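Local structure of methyl-accepting chemotaxis protein (Vibrio parahaemolyticus, 4EXO) at residues Glu47-Met52 with Gly58-Tyr63; Lys19-Met24 with Met52-Asp57; Gly97-Ser102 with Asp135-Thr140. The protein probably senses small molecules such as pyruvate, found bound in this periplasmic PAS-like Cache domain, and relays the signal to the chemotaxis machinery. All blocks are in the same frame, centred on the assembly; numbering follows the deposited sequence.

Interaction 1: residues Glu47-Met52 with Gly58-Tyr63; sequences EILKAM and GYFFAY. With PYR (pyruvic acid), chain B.
F60 meets L49 and M52 where helix 42-51 ends and the chain returns toward the first strand of the sheet, a worked example of one aromatic ring filling a corner between helix and sheet. Starting at CB, the side chain leaves with CG anti to the carbonyl carbon (chi1 -70°), which brings the ring up against the last turn of the helix. Its CD2 lies 3.6 Å from the carbonyl oxygen L49 O. Over one face sits L49 CD2, 4.2 Å from the ring centroid and 14° off the normal, a CH-pi contact displaced toward the rim. Further along, CE2 is met at the ring edge by M52 CB at 4.0 Å, while the selenium of this selenomethionine stands obliquely to the ring in a Met-aromatic contact. Beyond the ring, L138 and T140 of strand 136-143 and M24 of the second subunit also pack on F60.

A single water completes the joint: it donates to L49 O (2.6 Å) and to M52 O (2.7 Å), and accepts from F60 N (2.9 Å). On the side away from the helix, Y59 OH donates to pyruvate OXT at 2.6 Å and Y63 OH to its keto oxygen O3 at 2.7 Å, both oxygens lying in the plane of their tyrosine ring at its edge. Pyruvate CA rests over a face of F61. Alternating side chains divide the labour: F60 points its apolar ring to the helix, Y59 and Y63 bond the ligand, F61 lies against it, and the water bridges helix-end carbonyl oxygens to F60 N where no direct bond links the segments.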
loop_
_atom_site.group_PDB
_atom_site.type_symbol
_atom_site.label_atom_id
_atom_site.label_comp_id
_atom_site.label_asym_id
_atom_site.label_seq_id
_atom_site.Cartn_x
_atom_site.Cartn_y
_atom_site.Cartn_z
ATOM N N GLU A 47 -1.743 -12.729 8.568
ATOM C CA GLU A 47 -0.374 -12.939 8.096
ATOM C C GLU A 47 0.072 -11.983 6.981
ATOM O O GLU A 47 1.250 -11.563 6.922
ATOM C CB GLU A 47 -0.190 -14.411 7.727
ATOM C CG GLU A 47 -0.304 -15.274 8.973
ATOM C CD GLU A 47 -0.301 -16.751 8.678
ATOM O OE1 GLU A 47 0.099 -17.132 7.550
ATOM O OE2 GLU A 47 -0.694 -17.521 9.584
ATOM N N ILE A 48 -0.869 -11.610 6.121
ATOM C CA ILE A 48 -0.627 -10.617 5.090
ATOM C C ILE A 48 -0.501 -9.212 5.711
ATOM O O ILE A 48 0.448 -8.474 5.426
ATOM C CB ILE A 48 -1.770 -10.604 4.031
ATOM C CG1 ILE A 48 -1.771 -11.940 3.251
ATOM C CG2 ILE A 48 -1.590 -9.408 3.107
ATOM C CD1 ILE A 48 -3.043 -12.194 2.504
ATOM N N LEU A 49 -1.447 -8.836 6.562
ATOM C CA LEU A 49 -1.432 -7.433 7.040
ATOM C C LEU A 49 -0.245 -7.171 7.967
ATOM O O LEU A 49 0.314 -6.076 7.968
ATOM C CB LEU A 49 -2.731 -7.096 7.766
ATOM C CG LEU A 49 -4.005 -6.995 6.890
ATOM C CD1 LEU A 49 -5.235 -7.154 7.781
ATOM C CD2 LEU A 49 -4.007 -5.658 6.166
ATOM N N LYS A 50 0.148 -8.171 8.751
ATOM C CA LYS A 50 1.314 -8.007 9.622
ATOM C C LYS A 50 2.651 -7.937 8.894
ATOM O O LYS A 50 3.614 -7.394 9.422
ATOM C CB LYS A 50 1.347 -9.134 10.657
ATOM C CG LYS A 50 0.297 -8.921 11.757
ATOM C CD LYS A 50 0.172 -10.171 12.649
ATOM C CE LYS A 50 1.426 -10.477 13.419
ATOM N NZ LYS A 50 1.123 -11.656 14.306
ATOM N N ALA A 51 2.711 -8.463 7.672
ATOM C CA ALA A 51 3.945 -8.331 6.867
ATOM C C ALA A 51 4.086 -6.986 6.135
ATOM O O ALA A 51 5.211 -6.542 5.816
ATOM C CB ALA A 51 4.007 -9.479 5.869
HETATM N N MSE A 52 2.954 -6.335 5.831
HETATM C CA MSE A 52 2.980 -5.100 5.043
HETATM C C MSE A 52 3.668 -3.889 5.687
HETATM O O MSE A 52 3.485 -3.590 6.894
HETATM C CB MSE A 52 1.548 -4.699 4.611
HETATM C CG MSE A 52 1.000 -5.674 3.587
HETATM SE SE MSE A 52 -0.896 -5.434 3.226
HETATM C CE MSE A 52 -0.690 -3.889 2.166
ATOM N N GLY A 58 5.815 2.261 9.182
ATOM C CA GLY A 58 4.506 2.290 8.520
ATOM C C GLY A 58 3.913 0.899 8.480
ATOM O O GLY A 58 4.261 0.111 7.600
ATOM N N TYR A 59 2.998 0.591 9.417
ATOM C CA TYR A 59 2.517 -0.780 9.629
ATOM C C TYR A 59 1.059 -0.784 10.088
ATOM O O TYR A 59 0.510 0.280 10.443
ATOM C CB TYR A 59 3.378 -1.472 10.734
ATOM C CG TYR A 59 3.240 -0.781 12.096
ATOM C CD1 TYR A 59 2.236 -1.160 12.991
ATOM C CD2 TYR A 59 4.090 0.285 12.454
ATOM C CE1 TYR A 59 2.086 -0.526 14.255
ATOM C CE2 TYR A 59 3.975 0.946 13.716
ATOM C CZ TYR A 59 2.957 0.516 14.609
ATOM O OH TYR A 59 2.821 1.144 15.826
ATOM N N PHE A 60 0.448 -1.978 10.089
ATOM C CA PHE A 60 -0.940 -2.150 10.535
ATOM C C PHE A 60 -1.093 -2.742 11.935
ATOM O O PHE A 60 -0.251 -3.557 12.393
ATOM C CB PHE A 60 -1.693 -3.077 9.581
ATOM C CG PHE A 60 -1.952 -2.481 8.245
ATOM C CD1 PHE A 60 -2.997 -1.574 8.062
ATOM C CD2 PHE A 60 -1.160 -2.839 7.157
ATOM C CE1 PHE A 60 -3.263 -1.015 6.813
ATOM C CE2 PHE A 60 -1.405 -2.288 5.869
ATOM C CZ PHE A 60 -2.454 -1.359 5.694
ATOM N N PHE A 61 -2.200 -2.353 12.577
ATOM C CA PHE A 61 -2.671 -2.961 13.807
ATOM C C PHE A 61 -4.195 -3.144 13.655
ATOM O O PHE A 61 -4.826 -2.486 12.811
ATOM C CB PHE A 61 -2.342 -2.052 15.029
ATOM C CG PHE A 61 -2.839 -0.639 14.868
ATOM C CD1 PHE A 61 -4.201 -0.337 15.103
ATOM C CD2 PHE A 61 -1.986 0.397 14.484
ATOM C CE1 PHE A 61 -4.668 0.980 14.947
ATOM C CE2 PHE A 61 -2.456 1.716 14.306
ATOM C CZ PHE A 61 -3.804 2.006 14.552
ATOM N N ALA A 62 -4.790 -4.007 14.471
ATOM C CA ALA A 62 -6.265 -4.034 14.534
ATOM C C ALA A 62 -6.752 -4.376 15.917
ATOM O O ALA A 62 -6.062 -5.114 16.651
ATOM C CB ALA A 62 -6.858 -5.005 13.472
ATOM N N TYR A 63 -7.912 -3.816 16.288
ATOM C CA TYR A 63 -8.552 -4.092 17.588
ATOM C C TYR A 63 -10.010 -4.425 17.327
ATOM O O TYR A 63 -10.571 -3.914 16.361
ATOM C CB TYR A 63 -8.489 -2.848 18.509
ATOM C CG TYR A 63 -7.061 -2.510 18.921
ATOM C CD1 TYR A 63 -6.528 -2.968 20.142
ATOM C CD2 TYR A 63 -6.243 -1.765 18.070
ATOM C CE1 TYR A 63 -5.204 -2.675 20.498
ATOM C CE2 TYR A 63 -4.905 -1.433 18.442
ATOM C CZ TYR A 63 -4.405 -1.931 19.643
ATOM O OH TYR A 63 -3.109 -1.638 20.001
HETATM C C PYR B . -0.475 1.425 17.208
HETATM O O PYR B . -0.359 2.687 16.854
HETATM O OXT PYR B . 0.492 0.585 16.894
HETATM C CA PYR B . -1.605 0.968 17.924
HETATM O O3 PYR B . -1.633 -0.277 18.227
HETATM C CB PYR B . -2.755 1.859 18.377
HETATM O O HOH W 1 1.821 -4.229 8.931
#

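Interaction 2: residues Lys19-Met24 with Met52-Asp57; sequences KAYMMM and MRFESD
The rings of Y21 and F54 lie flat on one another, an offset (parallel-displaced) stack between the long N-terminal helix 2-28 and the loop leading to strand 61-63. Their centroids are 3.9 Å apart and the planes are inclined by only 11°. F54 CG sits over the centre of the tyrosine ring, and Y21 CD2 over the centre of the phenylalanine; the closest pair is Y21 CE2 with F54 CD1 at 3.4 Å. F54 CB joins the overlap as a CH-pi donor, 4.0 Å from the Y21 centroid. This is possible because CG of F54 sits between its backbone N and carbonyl carbon (chi1 56°), laying CB and ring together along the tyrosine face.

One turn further along the helix, the terminal methyl CE of M52 touches M24 O at 4.0 Å. In the next shell, R53 fastens the loop back to the end of helix 42-51: NH1 bonds M52 O at 2.9 Å, from above the carbonyl plane though within the guanidinium plane, and also bonds K50 O. R53 N is bonded to T27 OG1 of the second subunit, and Y21 packs on A20 of that subunit. With a ring stack and methyl packing between the segments, the contact is mainly apolar, and the polar ties are set at its margin, where they probably help hold the loop that carries F54 beside the dimer interface.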
loop_
_atom_site.group_PDB
_atom_site.type_symbol
_atom_site.label_atom_id
_atom_site.label_comp_id
_atom_site.label_asym_id
_atom_site.label_seq_id
_atom_site.Cartn_x
_atom_site.Cartn_y
_atom_site.Cartn_z
ATOM N N LYS A 19 -5.147 7.358 3.763
ATOM C CA LYS A 19 -6.321 6.746 3.106
ATOM C C LYS A 19 -5.923 5.758 1.997
ATOM O O LYS A 19 -6.536 4.703 1.843
ATOM C CB LYS A 19 -7.296 7.830 2.613
ATOM C CG LYS A 19 -8.005 8.512 3.818
ATOM C CD LYS A 19 -9.081 9.484 3.406
ATOM C CE LYS A 19 -10.024 9.795 4.597
ATOM N NZ LYS A 19 -11.205 8.839 4.784
ATOM N N ALA A 20 -4.887 6.094 1.244
ATOM C CA ALA A 20 -4.326 5.202 0.209
ATOM C C ALA A 20 -3.730 3.935 0.810
ATOM O O ALA A 20 -3.996 2.819 0.346
ATOM C CB ALA A 20 -3.240 5.939 -0.632
ATOM N N TYR A 21 -2.895 4.096 1.829
ATOM C CA TYR A 21 -2.288 2.920 2.472
ATOM C C TYR A 21 -3.359 2.022 3.051
ATOM O O TYR A 21 -3.258 0.799 2.940
ATOM C CB TYR A 21 -1.355 3.361 3.616
ATOM C CG TYR A 21 -0.184 4.257 3.158
ATOM C CD1 TYR A 21 0.430 4.044 1.930
ATOM C CD2 TYR A 21 0.301 5.276 3.980
ATOM C CE1 TYR A 21 1.505 4.818 1.509
ATOM C CE2 TYR A 21 1.380 6.063 3.577
ATOM C CZ TYR A 21 1.971 5.825 2.350
ATOM O OH TYR A 21 3.017 6.612 1.927
HETATM N N MSE A 22 -4.379 2.628 3.692
HETATM C CA MSE A 22 -5.467 1.823 4.241
HETATM C C MSE A 22 -6.166 1.040 3.115
HETATM O O MSE A 22 -6.465 -0.146 3.277
HETATM C CB MSE A 22 -6.505 2.686 5.001
HETATM C CG MSE A 22 -7.689 1.873 5.586
HETATM SE SE MSE A 22 -7.164 0.433 6.843
HETATM C CE MSE A 22 -6.065 1.508 8.003
HETATM N N MSE A 23 -6.454 1.707 2.001
HETATM C CA MSE A 23 -7.051 1.033 0.847
HETATM C C MSE A 23 -6.238 -0.169 0.405
HETATM O O MSE A 23 -6.791 -1.223 0.115
HETATM C CB MSE A 23 -7.246 1.976 -0.350
HETATM C CG MSE A 23 -8.056 1.299 -1.417
HETATM SE SE MSE A 23 -8.389 2.520 -2.913
HETATM C CE MSE A 23 -9.768 3.678 -2.192
HETATM N N MSE A 24 -4.917 -0.035 0.392
HETATM C CA MSE A 24 -4.070 -1.162 0.001
HETATM C C MSE A 24 -4.209 -2.360 0.920
HETATM O O MSE A 24 -4.256 -3.498 0.452
HETATM C CB MSE A 24 -2.609 -0.725 -0.099
HETATM C CG MSE A 24 -2.425 0.358 -1.132
HETATM SE SE MSE A 24 -0.553 0.676 -1.509
HETATM C CE MSE A 24 -0.069 -0.990 -2.358
HETATM N N MSE A 52 2.954 -6.335 5.831
HETATM C CA MSE A 52 2.980 -5.100 5.043
HETATM C C MSE A 52 3.668 -3.889 5.687
HETATM O O MSE A 52 3.485 -3.590 6.894
HETATM C CB MSE A 52 1.548 -4.699 4.611
HETATM C CG MSE A 52 1.000 -5.674 3.587
HETATM SE SE MSE A 52 -0.896 -5.434 3.226
HETATM C CE MSE A 52 -0.690 -3.889 2.166
ATOM N N ARG A 53 4.455 -3.184 4.874
ATOM C CA ARG A 53 5.056 -1.907 5.311
ATOM C C ARG A 53 4.999 -0.890 4.194
ATOM O O ARG A 53 5.214 -1.257 3.029
ATOM C CB ARG A 53 6.544 -2.105 5.689
ATOM C CG ARG A 53 6.777 -3.111 6.807
ATOM C CD ARG A 53 6.445 -2.492 8.192
ATOM N NE ARG A 53 6.852 -3.412 9.266
ATOM C CZ ARG A 53 6.216 -4.541 9.569
ATOM N NH1 ARG A 53 5.101 -4.899 8.907
ATOM N NH2 ARG A 53 6.665 -5.296 10.577
ATOM N N PHE A 54 4.745 0.380 4.527
ATOM C CA PHE A 54 5.013 1.452 3.562
ATOM C C PHE A 54 6.286 2.261 3.881
ATOM O O PHE A 54 6.688 3.133 3.100
ATOM C CB PHE A 54 3.786 2.369 3.355
ATOM C CG PHE A 54 3.236 3.005 4.641
ATOM C CD1 PHE A 54 3.742 4.217 5.108
ATOM C CD2 PHE A 54 2.215 2.399 5.349
ATOM C CE1 PHE A 54 3.220 4.826 6.302
ATOM C CE2 PHE A 54 1.679 3.012 6.551
ATOM C CZ PHE A 54 2.196 4.215 7.004
ATOM N N GLU A 55 6.876 1.968 5.040
ATOM C CA GLU A 55 8.205 2.414 5.472
ATOM C C GLU A 55 8.454 1.675 6.791
ATOM O O GLU A 55 7.581 0.961 7.302
ATOM C CB GLU A 55 8.284 3.937 5.654
ATOM C CG GLU A 55 7.244 4.502 6.653
ATOM C CD GLU A 55 7.349 6.023 6.819
ATOM O OE1 GLU A 55 8.365 6.492 7.376
ATOM O OE2 GLU A 55 6.416 6.741 6.400
ATOM N N SER A 56 9.654 1.807 7.338
ATOM C CA SER A 56 9.981 1.099 8.576
ATOM C C SER A 56 8.976 1.365 9.702
ATOM O O SER A 56 8.617 0.434 10.474
ATOM C CB SER A 56 11.403 1.438 9.034
ATOM O OG SER A 56 12.328 0.759 8.189
ATOM N N ASP A 57 8.452 2.593 9.741
ATOM C CA ASP A 57 7.496 2.971 10.797
ATOM C C ASP A 57 6.036 2.864 10.340
ATOM O O ASP A 57 5.153 3.350 11.020
ATOM C CB ASP A 57 7.764 4.411 11.224
ATOM C CG ASP A 57 9.073 4.545 12.008
ATOM O OD1 ASP A 57 9.324 3.692 12.876
ATOM O OD2 ASP A 57 9.830 5.501 11.760
#

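Interaction 3: residues Gly97-Ser102 with Asp135-Thr140; sequences GLIDAS and DWVLGT
In the PAS-like fold of the Cache domain, helix 94-104 lies across the central antiparallel sheet, and here V137 of strand 136-143 meets L98, I99 and S102 of that helix. The segment axes approach to 8.8 Å and make an angle of 102°, so the strand runs nearly at right angles beneath the helix and offers it one residue, V137. CG1, anti to the backbone N (chi1 176°), reaches S102 OG at 3.4 Å and the backbone oxygen L98 O at 3.7 Å. CG2 also lies 3.6 Å from S102 OG and touches I99 CG1 at 4.0 Å.

V137 does not act alone on this surface, since A128 and Y130 of strand 120-131 pack against both it and S102. On the reverse of the sheet L138 packs against helices 2-28 and 42-51, and D135 and W136 form a G1 beta bulge at the start of the strand. L98, whose side chain belongs to the pyruvate pocket, lies on this helix, so the packing probably helps place that wall of the pocket. The hydroxyl that sits against both valine methyls is itself engaged: S102 OG donates to I99 O at 3.0 Å, tilted 31° from the carbonyl plane.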
loop_
_atom_site.group_PDB
_atom_site.type_symbol
_atom_site.label_atom_id
_atom_site.label_comp_id
_atom_site.label_asym_id
_atom_site.label_seq_id
_atom_site.Cartn_x
_atom_site.Cartn_y
_atom_site.Cartn_z
ATOM N N GLY A 97 -10.489 5.694 21.341
ATOM C CA GLY A 97 -10.533 6.795 20.379
ATOM C C GLY A 97 -10.510 6.302 18.939
ATOM O O GLY A 97 -11.215 6.850 18.092
ATOM N N LEU A 98 -9.707 5.268 18.649
ATOM C CA LEU A 98 -9.640 4.725 17.287
ATOM C C LEU A 98 -10.903 3.955 16.935
ATOM O O LEU A 98 -11.382 3.999 15.769
ATOM C CB LEU A 98 -8.419 3.820 17.082
ATOM C CG LEU A 98 -7.058 4.539 17.005
ATOM C CD1 LEU A 98 -5.900 3.535 17.317
ATOM C CD2 LEU A 98 -6.880 5.139 15.609
ATOM N N ILE A 99 -11.452 3.261 17.932
ATOM C CA ILE A 99 -12.670 2.475 17.665
ATOM C C ILE A 99 -13.756 3.498 17.298
ATOM O O ILE A 99 -14.450 3.341 16.285
ATOM C CB ILE A 99 -13.101 1.644 18.891
ATOM C CG1 ILE A 99 -12.129 0.457 19.094
ATOM C CG2 ILE A 99 -14.537 1.102 18.694
ATOM C CD1 ILE A 99 -12.207 -0.078 20.585
ATOM N N ASP A 100 -13.886 4.534 18.111
ATOM C CA ASP A 100 -14.915 5.573 17.838
ATOM C C ASP A 100 -14.669 6.370 16.545
ATOM O O ASP A 100 -15.618 6.628 15.792
ATOM C CB ASP A 100 -15.059 6.528 19.015
ATOM C CG ASP A 100 -15.668 5.847 20.257
ATOM O OD1 ASP A 100 -16.223 4.700 20.157
ATOM O OD2 ASP A 100 -15.578 6.476 21.329
ATOM N N ALA A 101 -13.417 6.765 16.289
ATOM C CA ALA A 101 -13.091 7.439 15.021
ATOM C C ALA A 101 -13.524 6.614 13.812
ATOM O O ALA A 101 -14.107 7.160 12.845
ATOM C CB ALA A 101 -11.582 7.767 14.915
ATOM N N SER A 102 -13.205 5.322 13.837
ATOM C CA SER A 102 -13.502 4.482 12.693
ATOM C C SER A 102 -15.018 4.243 12.515
ATOM O O SER A 102 -15.489 4.103 11.382
ATOM C CB SER A 102 -12.767 3.129 12.773
ATOM O OG SER A 102 -13.380 2.256 13.702
ATOM N N ASP A 135 -15.397 -7.685 12.947
ATOM C CA ASP A 135 -15.325 -6.703 14.025
ATOM C C ASP A 135 -13.856 -6.266 14.207
ATOM O O ASP A 135 -13.335 -6.301 15.324
ATOM C CB ASP A 135 -15.882 -7.268 15.355
ATOM C CG ASP A 135 -16.037 -6.219 16.429
ATOM O OD1 ASP A 135 -16.423 -5.069 16.108
ATOM O OD2 ASP A 135 -15.781 -6.535 17.634
ATOM N N TRP A 136 -13.191 -5.904 13.113
ATOM C CA TRP A 136 -11.839 -5.344 13.198
ATOM C C TRP A 136 -11.878 -3.867 12.894
ATOM O O TRP A 136 -12.346 -3.452 11.824
ATOM C CB TRP A 136 -10.861 -6.010 12.234
ATOM C CG TRP A 136 -10.421 -7.403 12.608
ATOM C CD1 TRP A 136 -10.773 -8.127 13.719
ATOM C CD2 TRP A 136 -9.527 -8.225 11.857
ATOM N NE1 TRP A 136 -10.150 -9.360 13.696
ATOM C CE2 TRP A 136 -9.397 -9.448 12.550
ATOM C CE3 TRP A 136 -8.821 -8.046 10.660
ATOM C CZ2 TRP A 136 -8.556 -10.477 12.098
ATOM C CZ3 TRP A 136 -8.014 -9.086 10.192
ATOM C CH2 TRP A 136 -7.890 -10.275 10.908
ATOM N N VAL A 137 -11.338 -3.094 13.834
ATOM C CA VAL A 137 -10.935 -1.717 13.598
ATOM C C VAL A 137 -9.473 -1.822 13.181
ATOM O O VAL A 137 -8.585 -2.047 14.024
ATOM C CB VAL A 137 -11.089 -0.873 14.871
ATOM C CG1 VAL A 137 -10.567 0.562 14.637
ATOM C CG2 VAL A 137 -12.558 -0.827 15.314
ATOM N N LEU A 138 -9.266 -1.728 11.877
ATOM C CA LEU A 138 -7.934 -1.902 11.256
ATOM C C LEU A 138 -7.326 -0.510 11.094
ATOM O O LEU A 138 -7.973 0.360 10.529
ATOM C CB LEU A 138 -8.088 -2.550 9.879
ATOM C CG LEU A 138 -6.819 -2.743 9.018
ATOM C CD1 LEU A 138 -5.830 -3.695 9.735
ATOM C CD2 LEU A 138 -7.157 -3.285 7.614
ATOM N N GLY A 139 -6.088 -0.321 11.548
ATOM C CA GLY A 139 -5.490 1.017 11.579
ATOM C C GLY A 139 -4.034 1.045 11.145
ATOM O O GLY A 139 -3.372 0.014 11.137
ATOM N N THR A 140 -3.552 2.231 10.794
ATOM C CA THR A 140 -2.141 2.456 10.570
ATOM C C THR A 140 -1.902 3.916 10.964
ATOM O O THR A 140 -2.774 4.547 11.590
ATOM C CB THR A 140 -1.706 2.146 9.089
ATOM O OG1 THR A 140 -0.279 2.370 8.979
ATOM C CG2 THR A 140 -2.410 3.066 8.089
#

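Interactions 1 and 2 share M52, have centres about 9 Å apart, and both reach the second subunit; F60 CZ lies 3.6 Å from Y21 O where they meet. Interaction 3, centred about 13 Å from the centre of interaction 1, is joined to it through the sheet: Y63 O and V137 N are 2.8 Å apart, and Y59 O and T140 OG1 2.7 Å, both probable hydrogen bonds. The pyruvate site draws on interactions 1 and 3, and the side chain of L98 is about 4 Å from the ligand, while H72 and K124 also bond it. The side chain of F54 in interaction 2 stays about 10 Å from it. The three contacts thus connect ligand pocket, sheet and dimer interface.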